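Local coordinates for protein AvrA (PDB 6BE0) that probably transfers acetyl groups from acetyl-CoA to serine and threonine residues of target proteins, and binds coenzyme A and inositol hexakisphosphate, at residues A[112-117]-A[128-133]; A[123-128]-A[188-193]; A[140-145]-A[173-178]; A[150-155]-A[219-224]. All blocks are in the same frame, centred on the assembly; numbering follows the deposited sequence.

Overall arrangement
Interactions 1, 2 and 3 meet in one mixed five-stranded sheet, their centres about 10 to 12 Å apart. Interaction 1 pairs strands 111-117 and 125-133 and closes before interaction 3 opens; interaction 2 lays helix 186-199 on strand 125-133 and shares Val128 with interaction 1. Interaction 3 joins strand 136-143 to the outer strand 170-176, nested in the chain loop closed by interaction 2. Interaction 4, whose segments alternate with those of interactions 2 and 3, attaches crossover helix 151-164 to a loop that touches interaction 3 through Leu223. His124 of interaction 2 hydrogen-bonds Glu143 of interaction 3. Bound inositol hexakisphosphate is about 8 Å from the Leu193 side chain, coenzyme A about 8 Å from that of Asp178.

Interaction 1: residues A[112-117]-A[128-133]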
loop_
_atom_site.group_PDB
_atom_site.type_symbol
_atom_site.label_atom_id
_atom_site.label_comp_id
_atom_site.label_asym_id
_atom_site.label_seq_id
_atom_site.Cartn_x
_atom_site.Cartn_y
_atom_site.Cartn_z
ATOM N N ALA A 112 -7.087 -10.387 -6.948
ATOM C CA ALA A 112 -6.070 -10.743 -5.969
ATOM C C ALA A 112 -5.109 -9.586 -5.720
ATOM O O ALA A 112 -5.030 -8.646 -6.513
ATOM C CB ALA A 112 -5.305 -11.974 -6.428
ATOM N N ARG A 113 -4.395 -9.658 -4.601
ATOM C CA ARG A 113 -3.401 -8.650 -4.250
ATOM C C ARG A 113 -2.099 -9.307 -3.825
ATOM O O ARG A 113 -2.086 -10.454 -3.380
ATOM C CB ARG A 113 -3.913 -7.740 -3.131
ATOM C CG ARG A 113 -5.032 -6.814 -3.557
ATOM C CD ARG A 113 -6.389 -7.470 -3.393
ATOM N NE ARG A 113 -7.419 -6.797 -4.177
ATOM C CZ ARG A 113 -8.661 -7.245 -4.322
ATOM N NH1 ARG A 113 -9.040 -8.376 -3.737
ATOM N NH2 ARG A 113 -9.528 -6.562 -5.058
ATOM N N PHE A 114 -1.007 -8.567 -3.967
ATOM C CA PHE A 114 0.314 -9.078 -3.638
ATOM C C PHE A 114 1.128 -8.054 -2.870
ATOM O O PHE A 114 1.285 -6.927 -3.328
ATOM C CB PHE A 114 1.068 -9.466 -4.908
ATOM C CG PHE A 114 0.356 -10.480 -5.753
ATOM C CD1 PHE A 114 -0.507 -10.080 -6.759
ATOM C CD2 PHE A 114 0.556 -11.835 -5.548
ATOM C CE1 PHE A 114 -1.161 -11.012 -7.541
ATOM C CE2 PHE A 114 -0.095 -12.772 -6.326
ATOM C CZ PHE A 114 -0.955 -12.359 -7.325
ATOM N N LEU A 115 1.635 -8.445 -1.704
ATOM C CA LEU A 115 2.696 -7.692 -1.049
ATOM C C LEU A 115 4.021 -8.239 -1.546
ATOM O O LEU A 115 4.336 -9.410 -1.325
ATOM C CB LEU A 115 2.614 -7.792 0.475
ATOM C CG LEU A 115 1.392 -7.187 1.166
ATOM C CD1 LEU A 115 1.633 -7.142 2.664
ATOM C CD2 LEU A 115 1.067 -5.800 0.633
ATOM N N VAL A 116 4.789 -7.392 -2.221
ATOM C CA VAL A 116 6.035 -7.816 -2.846
ATOM C C VAL A 116 7.226 -7.036 -2.305
ATOM O O VAL A 116 7.242 -5.807 -2.326
ATOM C CB VAL A 116 5.972 -7.663 -4.387
ATOM C CG1 VAL A 116 5.529 -6.254 -4.787
ATOM C CG2 VAL A 116 7.313 -8.027 -5.026
ATOM N N ASN A 117 8.219 -7.767 -1.809
ATOM C CA ASN A 117 9.505 -7.175 -1.472
ATOM C C ASN A 117 10.347 -7.062 -2.734
ATOM O O ASN A 117 10.863 -8.059 -3.237
ATOM C CB ASN A 117 10.237 -7.999 -0.415
ATOM C CG ASN A 117 11.529 -7.342 0.040
ATOM O OD1 ASN A 117 11.795 -6.183 -0.280
ATOM N ND2 ASN A 117 12.334 -8.077 0.797
ATOM N N VAL A 128 0.527 -4.797 -5.064
ATOM C CA VAL A 128 0.060 -4.934 -6.438
ATOM C C VAL A 128 -1.401 -5.357 -6.442
ATOM O O VAL A 128 -1.779 -6.271 -5.713
ATOM C CB VAL A 128 0.890 -5.975 -7.222
ATOM C CG1 VAL A 128 0.344 -6.153 -8.639
ATOM C CG2 VAL A 128 2.354 -5.575 -7.259
ATOM N N ASP A 129 -2.218 -4.695 -7.256
ATOM C CA ASP A 129 -3.608 -5.101 -7.430
ATOM C C ASP A 129 -3.771 -5.851 -8.745
ATOM O O ASP A 129 -3.325 -5.389 -9.797
ATOM C CB ASP A 129 -4.546 -3.896 -7.389
ATOM C CG ASP A 129 -5.999 -4.294 -7.166
ATOM O OD1 ASP A 129 -6.248 -5.344 -6.535
ATOM O OD2 ASP A 129 -6.896 -3.552 -7.615
ATOM N N PHE A 130 -4.419 -7.008 -8.664
ATOM C CA PHE A 130 -4.598 -7.906 -9.801
ATOM C C PHE A 130 -6.085 -8.060 -10.108
ATOM O O PHE A 130 -6.882 -8.368 -9.224
ATOM C CB PHE A 130 -3.952 -9.264 -9.499
ATOM C CG PHE A 130 -4.218 -10.317 -10.536
ATOM C CD1 PHE A 130 -3.327 -10.527 -11.576
ATOM C CD2 PHE A 130 -5.348 -11.112 -10.457
ATOM C CE1 PHE A 130 -3.568 -11.505 -12.523
ATOM C CE2 PHE A 130 -5.593 -12.089 -11.400
ATOM C CZ PHE A 130 -4.703 -12.286 -12.435
ATOM N N ARG A 131 -6.452 -7.840 -11.367
ATOM C CA ARG A 131 -7.854 -7.848 -11.775
ATOM C C ARG A 131 -7.994 -8.295 -13.227
ATOM O O ARG A 131 -7.440 -7.662 -14.127
ATOM C CB ARG A 131 -8.460 -6.449 -11.592
ATOM C CG ARG A 131 -9.946 -6.325 -11.932
ATOM C CD ARG A 131 -10.832 -6.592 -10.723
ATOM N NE ARG A 131 -10.657 -5.592 -9.669
ATOM C CZ ARG A 131 -11.363 -4.467 -9.562
ATOM N NH1 ARG A 131 -12.308 -4.171 -10.445
ATOM N NH2 ARG A 131 -11.122 -3.630 -8.563
ATOM N N VAL A 132 -8.725 -9.385 -13.461
ATOM C CA VAL A 132 -9.055 -9.777 -14.829
ATOM C C VAL A 132 -10.415 -9.172 -15.146
ATOM O O VAL A 132 -11.346 -9.228 -14.341
ATOM C CB VAL A 132 -9.063 -11.320 -15.057
ATOM C CG1 VAL A 132 -7.878 -11.986 -14.365
ATOM C CG2 VAL A 132 -10.365 -11.956 -14.607
ATOM N N MET A 133 -10.505 -8.575 -16.325
ATOM C CA MET A 133 -11.661 -7.791 -16.715
ATOM C C MET A 133 -11.897 -8.050 -18.192
ATOM O O MET A 133 -10.980 -7.902 -18.999
ATOM C CB MET A 133 -11.412 -6.312 -16.430
ATOM C CG MET A 133 -12.639 -5.427 -16.471
ATOM S SD MET A 133 -12.276 -3.775 -15.840
ATOM C CE MET A 133 -12.207 -4.096 -14.079
HETATM O O HOH W 1 -9.221 -3.979 -6.318
#
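Arg113 and Asp129 lie side by side and point the same way, and Arg113 NE donates to Asp129 OD1 at 3.0 Å in a salt bridge. The two flat groups are only 16° apart, yet the bond is bent, with 137° at the hydrogen, because the oxygen stands out of the guanidinium plane. Water 1 lies at the guanidinium edges of both arginines, accepting from Arg113 NH2 at 2.9 Å and from Arg131 NH2 at 3.0 Å. Asp129 OD2 is hydrogen-bonded to His208 NE2 and lies 2.7 Å from water 1, so each carboxylate oxygen has a partner of its own.

Alternate residues fill the other face, where Phe114 CE1 touches Phe130 CB at 3.8 Å and Val116 CG1 meets Val128 CG2 at 4.1 Å. Helix 94-106 packs against the two phenylalanines, whereas helix 186-199 touches the Arg113 and Asp129 side.

Behind these side chains the register is set by two hydrogen-bonded pairs, Ala112 with Phe130 and Phe114 with Val128, flanking the non-hydrogen-bonded pair Arg113 and Asp129. Phe130 N reaches Ala112 O at 2.8 Å, and Val128 N reaches Phe114 O at 2.9 Å. With strands at 157°, this is an antiparallel beta hairpin inside a mixed sheet.

Interaction 2: residues A[123-128]-A[188-193]; sequences IHISVV and IFSLAL
Val127 and Ser190 mark the closest backbone approach, their CA atoms 5.0 Å apart, where strand 125-128 and helix 188-193 run almost parallel at 17° with axes only 7.0 Å apart. So short a separation is below the roughly 10 Å usual for a helix on a sheet, and the small side chain at the interface is consistent with it. Helix 186-199 here packs on a face of the mixed sheet, nearly parallel to strand 125-133, as in the layers of alpha/beta folds.

Ser190 points at the strand and does most of the touching. Its OG is turned back beside its own backbone N (chi1 -66°), which brings it to 2.8 Å from Ile125 O. The single hydroxyl proton also has Cys186 O, one helical turn earlier, within reach, so which carbonyl receives it is not settled. Ser190 CB comes alongside Ile125, with CG2 of that residue at 4.1 Å.

Val127 meets the helix with its whole branched end. Its CB lies 3.6 Å from Ser190 O, and CG2 lies 3.8 Å from that same oxygen. The other methyl, CG1, is placed between the backbone N and the carbonyl carbon (chi1 62°) and reaches Leu193 CB at 4.1 Å, the two side chains crossing at about a right angle. Leu193 continues onto Leu177 and Phe236, while Leu115 of the neighbouring strand also packs on Ser190.

All five touching residues are buried. One hydroxyl set against the strand's main chain, with the carbonyls of Ile125 and Cys186 within reach, lets a polar atom be accommodated in a tight interface whose other side-chain contacts are made by carbons of Ile125, Val127 and Leu193.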
loop_
_atom_site.group_PDB
_atom_site.type_symbol
_atom_site.label_atom_id
_atom_site.label_comp_id
_atom_site.label_asym_id
_atom_site.label_seq_id
_atom_site.Cartn_x
_atom_site.Cartn_y
_atom_site.Cartn_z
ATOM N N ILE A 123 14.938 -3.942 1.994
ATOM C CA ILE A 123 13.500 -4.172 2.054
ATOM C C ILE A 123 12.735 -3.010 1.436
ATOM O O ILE A 123 12.845 -1.871 1.886
ATOM C CB ILE A 123 13.020 -4.373 3.506
ATOM C CG1 ILE A 123 13.780 -5.527 4.164
ATOM C CG2 ILE A 123 11.517 -4.647 3.540
ATOM C CD1 ILE A 123 13.603 -5.602 5.664
ATOM N N HIS A 124 11.963 -3.311 0.398
ATOM C CA HIS A 124 11.021 -2.354 -0.163
ATOM C C HIS A 124 9.735 -3.086 -0.531
ATOM O O HIS A 124 9.629 -3.692 -1.598
ATOM C CB HIS A 124 11.601 -1.643 -1.386
ATOM C CG HIS A 124 10.727 -0.543 -1.905
ATOM N ND1 HIS A 124 10.608 0.674 -1.273
ATOM C CD2 HIS A 124 9.916 -0.486 -2.990
ATOM C CE1 HIS A 124 9.769 1.438 -1.945
ATOM N NE2 HIS A 124 9.334 0.759 -2.993
ATOM N N ILE A 125 8.766 -3.024 0.374
ATOM C CA ILE A 125 7.507 -3.732 0.205
ATOM C C ILE A 125 6.463 -2.833 -0.446
ATOM O O ILE A 125 6.098 -1.794 0.105
ATOM C CB ILE A 125 6.983 -4.251 1.560
ATOM C CG1 ILE A 125 7.969 -5.269 2.141
ATOM C CG2 ILE A 125 5.601 -4.880 1.402
ATOM C CD1 ILE A 125 7.691 -5.652 3.580
ATOM N N SER A 126 5.998 -3.239 -1.625
ATOM C CA SER A 126 4.922 -2.545 -2.327
ATOM C C SER A 126 3.690 -3.439 -2.393
ATOM O O SER A 126 3.737 -4.600 -1.984
ATOM C CB SER A 126 5.358 -2.148 -3.738
ATOM O OG SER A 126 6.505 -1.320 -3.706
ATOM N N VAL A 127 2.592 -2.895 -2.908
ATOM C CA VAL A 127 1.370 -3.669 -3.095
ATOM C C VAL A 127 0.943 -3.639 -4.560
ATOM O O VAL A 127 1.002 -2.599 -5.214
ATOM C CB VAL A 127 0.220 -3.151 -2.200
ATOM C CG1 VAL A 127 -0.140 -1.712 -2.542
ATOM C CG2 VAL A 127 -1.000 -4.059 -2.318
ATOM N N VAL A 128 0.527 -4.797 -5.064
ATOM C CA VAL A 128 0.060 -4.934 -6.438
ATOM C C VAL A 128 -1.401 -5.357 -6.442
ATOM O O VAL A 128 -1.779 -6.271 -5.713
ATOM C CB VAL A 128 0.890 -5.975 -7.222
ATOM C CG1 VAL A 128 0.344 -6.153 -8.639
ATOM C CG2 VAL A 128 2.354 -5.575 -7.259
ATOM N N ILE A 188 3.691 -1.289 6.157
ATOM C CA ILE A 188 2.411 -0.931 6.761
ATOM C C ILE A 188 1.483 -0.289 5.735
ATOM O O ILE A 188 0.303 -0.629 5.660
ATOM C CB ILE A 188 2.588 0.037 7.953
ATOM C CG1 ILE A 188 3.617 -0.508 8.949
ATOM C CG2 ILE A 188 1.249 0.285 8.651
ATOM C CD1 ILE A 188 3.277 -1.878 9.513
ATOM N N PHE A 189 2.022 0.640 4.950
ATOM C CA PHE A 189 1.247 1.299 3.905
ATOM C C PHE A 189 0.707 0.283 2.904
ATOM O O PHE A 189 -0.464 0.328 2.536
ATOM C CB PHE A 189 2.094 2.347 3.180
ATOM C CG PHE A 189 2.049 3.710 3.812
ATOM C CD1 PHE A 189 1.070 4.619 3.452
ATOM C CD2 PHE A 189 2.986 4.083 4.762
ATOM C CE1 PHE A 189 1.024 5.874 4.029
ATOM C CE2 PHE A 189 2.944 5.336 5.343
ATOM C CZ PHE A 189 1.961 6.233 4.975
ATOM N N SER A 190 1.561 -0.640 2.474
ATOM C CA SER A 190 1.172 -1.616 1.464
ATOM C C SER A 190 0.130 -2.593 2.008
ATOM O O SER A 190 -0.796 -2.991 1.297
ATOM C CB SER A 190 2.399 -2.379 0.962
ATOM O OG SER A 190 3.286 -1.520 0.264
ATOM N N LEU A 191 0.285 -2.976 3.271
ATOM C CA LEU A 191 -0.655 -3.886 3.911
ATOM C C LEU A 191 -2.025 -3.236 4.049
ATOM O O LEU A 191 -3.050 -3.866 3.796
ATOM C CB LEU A 191 -0.136 -4.317 5.284
ATOM C CG LEU A 191 -1.031 -5.263 6.089
ATOM C CD1 LEU A 191 -1.322 -6.546 5.322
ATOM C CD2 LEU A 191 -0.382 -5.575 7.427
ATOM N N ALA A 192 -2.035 -1.971 4.454
ATOM C CA ALA A 192 -3.279 -1.229 4.617
ATOM C C ALA A 192 -3.972 -1.032 3.275
ATOM O O ALA A 192 -5.172 -1.280 3.142
ATOM C CB ALA A 192 -3.012 0.115 5.278
ATOM N N LEU A 193 -3.208 -0.586 2.282
ATOM C CA LEU A 193 -3.736 -0.379 0.938
ATOM C C LEU A 193 -4.290 -1.675 0.353
ATOM O O LEU A 193 -5.302 -1.664 -0.345
ATOM C CB LEU A 193 -2.651 0.188 0.021
ATOM C CG LEU A 193 -2.215 1.627 0.303
ATOM C CD1 LEU A 193 -1.019 1.997 -0.562
ATOM C CD2 LEU A 193 -3.359 2.602 0.085
#

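Interaction 3: residues A[140-145]-A[173-178]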
loop_
_atom_site.group_PDB
_atom_site.type_symbol
_atom_site.label_atom_id
_atom_site.label_comp_id
_atom_site.label_asym_id
_atom_site.label_seq_id
_atom_site.Cartn_x
_atom_site.Cartn_y
_atom_site.Cartn_z
ATOM N N ILE A 140 -1.547 -3.624 -11.464
ATOM C CA ILE A 140 -1.149 -2.278 -11.066
ATOM C C ILE A 140 -0.308 -2.301 -9.798
ATOM O O ILE A 140 -0.767 -2.736 -8.742
ATOM C CB ILE A 140 -2.372 -1.367 -10.851
ATOM C CG1 ILE A 140 -3.204 -1.308 -12.136
ATOM C CG2 ILE A 140 -1.923 0.037 -10.439
ATOM C CD1 ILE A 140 -4.492 -0.517 -12.016
ATOM N N LEU A 141 0.925 -1.820 -9.920
ATOM C CA LEU A 141 1.845 -1.720 -8.795
ATOM C C LEU A 141 1.707 -0.354 -8.137
ATOM O O LEU A 141 1.907 0.673 -8.784
ATOM C CB LEU A 141 3.286 -1.946 -9.264
ATOM C CG LEU A 141 4.404 -1.738 -8.237
ATOM C CD1 LEU A 141 4.334 -2.766 -7.125
ATOM C CD2 LEU A 141 5.759 -1.783 -8.927
ATOM N N PHE A 142 1.359 -0.344 -6.854
ATOM C CA PHE A 142 1.218 0.901 -6.111
ATOM C C PHE A 142 2.433 1.144 -5.227
ATOM O O PHE A 142 2.783 0.309 -4.392
ATOM C CB PHE A 142 -0.054 0.885 -5.261
ATOM C CG PHE A 142 -1.320 0.870 -6.068
ATOM C CD1 PHE A 142 -1.896 -0.327 -6.458
ATOM C CD2 PHE A 142 -1.932 2.052 -6.439
ATOM C CE1 PHE A 142 -3.060 -0.342 -7.201
ATOM C CE2 PHE A 142 -3.099 2.042 -7.182
ATOM C CZ PHE A 142 -3.661 0.845 -7.562
ATOM N N GLU A 143 3.074 2.290 -5.432
ATOM C CA GLU A 143 4.180 2.728 -4.594
ATOM C C GLU A 143 3.674 3.791 -3.622
ATOM O O GLU A 143 3.255 4.866 -4.053
ATOM C CB GLU A 143 5.318 3.284 -5.451
ATOM C CG GLU A 143 6.045 2.238 -6.287
ATOM C CD GLU A 143 6.847 1.258 -5.446
ATOM O OE1 GLU A 143 7.034 1.515 -4.238
ATOM O OE2 GLU A 143 7.292 0.230 -5.997
ATOM N N PRO A 144 3.687 3.492 -2.310
ATOM C CA PRO A 144 3.198 4.493 -1.355
ATOM C C PRO A 144 4.019 5.783 -1.359
ATOM O O PRO A 144 3.466 6.855 -1.119
ATOM C CB PRO A 144 3.318 3.778 -0.004
ATOM C CG PRO A 144 3.284 2.330 -0.336
ATOM C CD PRO A 144 3.989 2.210 -1.649
ATOM N N ALA A 145 5.318 5.675 -1.625
ATOM C CA ALA A 145 6.202 6.837 -1.629
ATOM C C ALA A 145 6.287 7.454 -3.023
ATOM O O ALA A 145 5.512 7.105 -3.913
ATOM C CB ALA A 145 7.589 6.447 -1.134
ATOM N N ALA A 173 0.803 -1.362 -15.086
ATOM C CA ALA A 173 0.960 0.053 -14.783
ATOM C C ALA A 173 1.506 0.229 -13.372
ATOM O O ALA A 173 1.202 -0.555 -12.476
ATOM C CB ALA A 173 -0.366 0.781 -14.934
ATOM N N MET A 174 2.323 1.259 -13.187
ATOM C CA MET A 174 2.871 1.587 -11.879
ATOM C C MET A 174 2.331 2.943 -11.448
ATOM O O MET A 174 2.323 3.890 -12.233
ATOM C CB MET A 174 4.398 1.586 -11.925
ATOM C CG MET A 174 5.071 2.015 -10.635
ATOM S SD MET A 174 6.855 1.784 -10.722
ATOM C CE MET A 174 7.427 3.217 -9.818
ATOM N N VAL A 175 1.867 3.025 -10.205
ATOM C CA VAL A 175 1.217 4.230 -9.702
ATOM C C VAL A 175 1.982 4.833 -8.528
ATOM O O VAL A 175 2.230 4.169 -7.520
ATOM C CB VAL A 175 -0.234 3.940 -9.268
ATOM C CG1 VAL A 175 -0.895 5.196 -8.705
ATOM C CG2 VAL A 175 -1.036 3.406 -10.444
ATOM N N GLU A 176 2.349 6.100 -8.677
ATOM C CA GLU A 176 2.974 6.865 -7.608
ATOM C C GLU A 176 1.892 7.481 -6.733
ATOM O O GLU A 176 0.960 8.100 -7.243
ATOM C CB GLU A 176 3.882 7.952 -8.190
ATOM C CG GLU A 176 4.524 8.872 -7.161
ATOM C CD GLU A 176 5.149 10.100 -7.795
ATOM O OE1 GLU A 176 4.445 10.804 -8.551
ATOM O OE2 GLU A 176 6.343 10.360 -7.540
ATOM N N LEU A 177 2.016 7.308 -5.420
ATOM C CA LEU A 177 1.051 7.869 -4.478
ATOM C C LEU A 177 1.634 9.059 -3.721
ATOM O O LEU A 177 0.950 10.061 -3.509
ATOM C CB LEU A 177 0.582 6.795 -3.492
ATOM C CG LEU A 177 -0.187 5.610 -4.087
ATOM C CD1 LEU A 177 -0.651 4.673 -2.980
ATOM C CD2 LEU A 177 -1.375 6.068 -4.925
ATOM N N ASP A 178 2.901 8.945 -3.330
ATOM C CA ASP A 178 3.572 9.971 -2.535
ATOM C C ASP A 178 2.740 10.343 -1.312
ATOM O O ASP A 178 2.393 11.507 -1.114
ATOM C CB ASP A 178 3.851 11.219 -3.379
ATOM C CG ASP A 178 4.747 12.223 -2.667
ATOM O OD1 ASP A 178 5.585 11.801 -1.840
ATOM O OD2 ASP A 178 4.613 13.437 -2.933
#
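Met174 runs alongside Leu141, both side chains pointing the same way from paired parallel strands. Starting at CB, the methionine passes 4.1 Å from Leu141 O, and its CG lies 3.9 Å from that oxygen. The chain is extended through chi1 and chi2, so SD is carried alongside the leucine, to 4.1 Å from Leu141 CD2. A bend at chi3 (143°) then swings the terminal methyl along the sheet, and CE ends 3.9 Å from Glu143 CG, crossing the glutamate obliquely. The glutamate carboxylate itself turns to His124 and, weakly, to Ser126, a His-Glu pairing consistent with the YopJ family's active-site histidine and glutamate.

On the other face, Val175 lies between two partners. Its CG2 presses against Ile140 CG2 at 3.5 Å, and its CB sits 3.8 Å from Phe142 CD2. Ile140 CG2 also lies over a face of the Phe142 ring, offset toward the rim.

The backbone explains the register. Val175 N bonds to Leu141 O at 2.7 Å with an N-H...O angle of 167°, and the regular alternation carries on until Leu177 N reaches Glu143 O at 3.1 Å. Beyond it, Asp178 forms a salt bridge with Arg181, which binds coenzyme A.

Strand 136-143 thus lies between strand 125-133 and the outer strand 170-176, as the first strand of a beta-alpha-beta crossover through helix 151-164. Helix 205-212 covers Ile140, helix 186-199 meets Phe142, Pro144 and Leu177, and Ala155 of the crossover helix touches Met174.

Interaction 4: residues A[150-155]-A[219-224]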
loop_
_atom_site.group_PDB
_atom_site.type_symbol
_atom_site.label_atom_id
_atom_site.label_comp_id
_atom_site.label_asym_id
_atom_site.label_seq_id
_atom_site.Cartn_x
_atom_site.Cartn_y
_atom_site.Cartn_z
ATOM N N PHE A 150 14.088 7.309 -9.608
ATOM C CA PHE A 150 14.292 6.190 -10.530
ATOM C C PHE A 150 12.981 5.495 -10.896
ATOM O O PHE A 150 12.970 4.309 -11.234
ATOM C CB PHE A 150 15.257 5.172 -9.919
ATOM C CG PHE A 150 16.591 5.749 -9.553
ATOM C CD1 PHE A 150 17.621 5.784 -10.476
ATOM C CD2 PHE A 150 16.815 6.257 -8.286
ATOM C CE1 PHE A 150 18.851 6.314 -10.141
ATOM C CE2 PHE A 150 18.043 6.788 -7.944
ATOM C CZ PHE A 150 19.061 6.817 -8.873
ATOM N N GLY A 151 11.883 6.237 -10.824
ATOM C CA GLY A 151 10.572 5.696 -11.136
ATOM C C GLY A 151 10.492 5.026 -12.495
ATOM O O GLY A 151 10.129 3.853 -12.587
ATOM N N PRO A 152 10.830 5.767 -13.563
ATOM C CA PRO A 152 10.756 5.242 -14.931
ATOM C C PRO A 152 11.496 3.919 -15.106
ATOM O O PRO A 152 10.932 2.980 -15.668
ATOM C CB PRO A 152 11.412 6.347 -15.764
ATOM C CG PRO A 152 11.213 7.586 -14.968
ATOM C CD PRO A 152 11.301 7.162 -13.536
ATOM N N ALA A 153 12.731 3.848 -14.620
ATOM C CA ALA A 153 13.545 2.644 -14.756
ATOM C C ALA A 153 12.892 1.448 -14.071
ATOM O O ALA A 153 12.765 0.377 -14.664
ATOM C CB ALA A 153 14.933 2.879 -14.184
ATOM N N LEU A 154 12.482 1.639 -12.821
ATOM C CA LEU A 154 11.884 0.566 -12.033
ATOM C C LEU A 154 10.585 0.067 -12.659
ATOM O O LEU A 154 10.290 -1.128 -12.631
ATOM C CB LEU A 154 11.625 1.041 -10.601
ATOM C CG LEU A 154 12.873 1.389 -9.783
ATOM C CD1 LEU A 154 12.484 2.009 -8.448
ATOM C CD2 LEU A 154 13.743 0.159 -9.565
ATOM N N ALA A 155 9.808 0.988 -13.220
ATOM C CA ALA A 155 8.561 0.637 -13.886
ATOM C C ALA A 155 8.831 -0.249 -15.097
ATOM O O ALA A 155 8.138 -1.243 -15.318
ATOM C CB ALA A 155 7.809 1.891 -14.301
ATOM N N GLU A 219 1.975 8.012 -22.766
ATOM C CA GLU A 219 3.376 8.291 -23.053
ATOM C C GLU A 219 4.256 8.165 -21.813
ATOM O O GLU A 219 5.358 7.620 -21.882
ATOM C CB GLU A 219 3.521 9.691 -23.651
ATOM C CG GLU A 219 2.798 9.867 -24.976
ATOM C CD GLU A 219 3.007 11.244 -25.579
ATOM O OE1 GLU A 219 3.746 12.053 -24.978
ATOM O OE2 GLU A 219 2.432 11.516 -26.654
ATOM N N GLU A 220 3.767 8.669 -20.685
ATOM C CA GLU A 220 4.540 8.655 -19.447
ATOM C C GLU A 220 4.783 7.222 -18.970
ATOM O O GLU A 220 3.943 6.346 -19.178
ATOM C CB GLU A 220 3.824 9.463 -18.365
ATOM C CG GLU A 220 3.639 10.929 -18.726
ATOM C CD GLU A 220 3.174 11.771 -17.555
ATOM O OE1 GLU A 220 2.811 11.192 -16.509
ATOM O OE2 GLU A 220 3.177 13.014 -17.677
ATOM N N PRO A 221 5.939 6.980 -18.325
ATOM C CA PRO A 221 6.311 5.621 -17.911
ATOM C C PRO A 221 5.404 5.074 -16.809
ATOM O O PRO A 221 4.896 3.957 -16.927
ATOM C CB PRO A 221 7.747 5.790 -17.409
ATOM C CG PRO A 221 7.828 7.203 -16.964
ATOM C CD PRO A 221 6.923 7.982 -17.875
ATOM N N PHE A 222 5.217 5.860 -15.752
ATOM C CA PHE A 222 4.322 5.500 -14.660
ATOM C C PHE A 222 3.282 6.593 -14.463
ATOM O O PHE A 222 3.353 7.646 -15.096
ATOM C CB PHE A 222 5.108 5.275 -13.366
ATOM C CG PHE A 222 5.811 6.501 -12.859
ATOM C CD1 PHE A 222 5.199 7.338 -11.944
ATOM C CD2 PHE A 222 7.087 6.811 -13.294
ATOM C CE1 PHE A 222 5.846 8.467 -11.473
ATOM C CE2 PHE A 222 7.739 7.937 -12.827
ATOM C CZ PHE A 222 7.118 8.765 -11.916
ATOM N N LEU A 223 2.319 6.342 -13.583
ATOM C CA LEU A 223 1.262 7.304 -13.307
ATOM C C LEU A 223 1.664 8.213 -12.145
ATOM O O LEU A 223 1.843 7.736 -11.025
ATOM C CB LEU A 223 -0.045 6.581 -12.985
ATOM C CG LEU A 223 -1.296 7.460 -12.948
ATOM C CD1 LEU A 223 -1.734 7.823 -14.359
ATOM C CD2 LEU A 223 -2.418 6.768 -12.192
ATOM N N PRO A 224 1.812 9.526 -12.400
ATOM C CA PRO A 224 2.205 10.418 -11.304
ATOM C C PRO A 224 1.084 10.596 -10.285
ATOM O O PRO A 224 -0.058 10.225 -10.564
ATOM C CB PRO A 224 2.524 11.732 -12.018
ATOM C CG PRO A 224 1.682 11.704 -13.238
ATOM C CD PRO A 224 1.611 10.264 -13.660
#
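Phe222 reaches Pro152 and Gly151 because its CG stands between the backbone N and the carbonyl carbon (chi1 64°), and chi2 of 93° then turns the ring across that bond. One ring edge is thereby presented to the helix start: CE2 lies 3.7 Å from Pro152 CD, near the ring plane, and the two side chains cross obliquely. CD2 approaches the backbone as well, 3.9 Å from Gly151 C. Gly151 has no side chain on this side, so the ring can settle directly against the main chain there.

Pro221 supplies the second apolar patch. It lies side by side with Pro152, both rings pointing the same way, with Pro221 CG 3.9 Å from Pro152 CB. Pro221 CB comes equally near the backbone, 3.9 Å from Pro152 CA.

The helix in question, 151-164, is the crossover helix of the beta-alpha-beta unit between strands 136-143 and 170-176. Phe150 is its N-cap, and its first turn closes with Leu154 N bonded to Phe150 O at 3.1 Å, followed by Ala155 N to Gly151 O. A proline in this opening turn costs no helical bond, since the N-H groups of a helix's first turn have no acceptor within the helix.

One turn on, Ala155 CB touches Phe222 CB at 4.4 Å. No hydrogen bond crosses between the segments, and the meeting is made of carbon against carbon and against main-chain atoms. The loop is tied to the sheet instead: the backbone of Leu223 bonds to Met174 and Glu176 at the edge strand 170-176, and Phe222 also lies against Cys147.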